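Local coordinates for protein esterase (Capnocytophaga ochracea, PDB 4W9R) that is of unknown function but is probably an alpha/beta-hydrolase that acts on ester bonds, at residues B[36-41]-B[66-71]. Sequence-based numbering, arbitrary orientation.
Sequences PLIVVL and CIVVGV
Strands 35-40 and 67-71 are the two parallel strands of a beta-alpha-beta crossover, joined by helix 43-59, and they lie inside the mixed sheet of a fold consistent with the alpha/beta-hydrolase clan. The second strand runs beside the first with an angle of 17° between their short axes, and five backbone hydrogen bonds hold them in parallel register. Ile67 N gives to Pro36 O at 3.0 Å, Ile38 N to Ile67 O, Val69 N to Ile38 O, Val40 N to Val69 O, and Val71 N to Val40 O. The fourth of these has its donor tilted 30° from the plane of the Val69 carbonyl. Leu37, Val39 and Leu41 turn their other backbone edge to strand 116-122, so the first strand is bonded on both sides.

Leu37, Val39, Ile67 and Val69 share the face where helix 91-110 packs on Val69. With chi1 at 173°, the Leu37 side chain brings CD1 across to meet Val69 CG2 at 3.7 Å and sit close to the Ile67 carbonyl oxygen. On the other face, under helix 43-59, Val40 CG2 touches Val68 CG1 at 4.0 Å. Val68 CG1, anti to the backbone N, also lies 3.5 Å from Ile38 O. Gly70 is the partner of Val40, and here the CA atoms of Gly70 and Val40 come to 4.3 Å, the closest pair in the register. Met47 and Val50 cover Val68 from the helix, and Leu46 covers Val40. At the start of the pairing the Cys66 thiol lies against the proline ring, with SG 3.8 Å from each of Pro36 CB, CG and CD.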
# COMPACT_ATOMS: atom_id res chain seq x y z
N PRO B 36 7.88 0.60 18.91
CA PRO B 36 6.45 0.29 18.98
C PRO B 36 6.17 -1.06 18.34
O PRO B 36 6.84 -1.43 17.38
CB PRO B 36 5.80 1.42 18.18
CG PRO B 36 6.83 2.51 18.14
CD PRO B 36 8.15 1.80 18.11
N LEU B 37 5.20 -1.80 18.88
CA LEU B 37 4.89 -3.13 18.37
C LEU B 37 3.61 -3.14 17.55
O LEU B 37 2.59 -2.58 17.96
CB LEU B 37 4.76 -4.12 19.53
CG LEU B 37 4.27 -5.53 19.19
CD1 LEU B 37 5.21 -6.21 18.21
CD2 LEU B 37 4.11 -6.36 20.46
N ILE B 38 3.67 -3.76 16.38
CA ILE B 38 2.48 -3.96 15.56
C ILE B 38 2.24 -5.45 15.32
O ILE B 38 3.08 -6.13 14.73
CB ILE B 38 2.59 -3.24 14.20
CG1 ILE B 38 2.66 -1.73 14.41
CG2 ILE B 38 1.40 -3.59 13.32
CD1 ILE B 38 2.73 -0.94 13.12
N VAL B 39 1.09 -5.94 15.77
CA VAL B 39 0.74 -7.34 15.61
C VAL B 39 -0.22 -7.54 14.43
O VAL B 39 -1.21 -6.82 14.31
CB VAL B 39 0.09 -7.91 16.90
CG1 VAL B 39 -0.31 -9.36 16.70
CG2 VAL B 39 1.05 -7.77 18.07
N VAL B 40 0.09 -8.50 13.57
CA VAL B 40 -0.74 -8.79 12.41
C VAL B 40 -1.31 -10.21 12.47
O VAL B 40 -0.56 -11.19 12.40
CB VAL B 40 0.04 -8.62 11.10
CG1 VAL B 40 -0.87 -8.88 9.90
CG2 VAL B 40 0.64 -7.23 11.02
N LEU B 41 -2.62 -10.32 12.61
CA LEU B 41 -3.29 -11.62 12.77
C LEU B 41 -3.47 -12.37 11.45
O LEU B 41 -3.57 -13.60 11.43
CB LEU B 41 -4.64 -11.42 13.45
CG LEU B 41 -4.61 -10.58 14.72
CD1 LEU B 41 -6.01 -10.46 15.32
CD2 LEU B 41 -3.65 -11.19 15.73
N CYS B 66 9.89 0.31 13.90
CA CYS B 66 8.93 -0.52 14.62
C CYS B 66 9.23 -2.00 14.48
O CYS B 66 9.90 -2.43 13.54
CB CYS B 66 7.50 -0.23 14.14
SG CYS B 66 6.90 1.42 14.53
N ILE B 67 8.73 -2.78 15.43
CA ILE B 67 8.81 -4.24 15.34
C ILE B 67 7.44 -4.79 14.98
O ILE B 67 6.44 -4.47 15.63
CB ILE B 67 9.31 -4.86 16.66
CG1 ILE B 67 10.77 -4.47 16.91
CG2 ILE B 67 9.18 -6.37 16.62
CD1 ILE B 67 11.37 -5.12 18.13
N VAL B 68 7.39 -5.60 13.93
CA VAL B 68 6.13 -6.16 13.47
C VAL B 68 6.10 -7.67 13.68
O VAL B 68 7.01 -8.39 13.25
CB VAL B 68 5.88 -5.85 11.98
CG1 VAL B 68 4.49 -6.31 11.56
CG2 VAL B 68 6.04 -4.36 11.72
N VAL B 69 5.06 -8.16 14.35
CA VAL B 69 4.90 -9.58 14.59
C VAL B 69 3.62 -10.11 13.95
O VAL B 69 2.52 -9.74 14.36
CB VAL B 69 4.89 -9.90 16.09
CG1 VAL B 69 4.62 -11.38 16.32
CG2 VAL B 69 6.19 -9.48 16.74
N GLY B 70 3.77 -10.95 12.93
CA GLY B 70 2.61 -11.54 12.29
C GLY B 70 2.22 -12.91 12.83
O GLY B 70 3.06 -13.66 13.31
N VAL B 71 0.94 -13.24 12.70
CA VAL B 71 0.44 -14.56 13.04
C VAL B 71 -0.07 -15.23 11.76
O VAL B 71 -1.03 -14.77 11.16
CB VAL B 71 -0.70 -14.50 14.08
CG1 VAL B 71 -1.21 -15.90 14.40
CG2 VAL B 71 -0.23 -13.80 15.34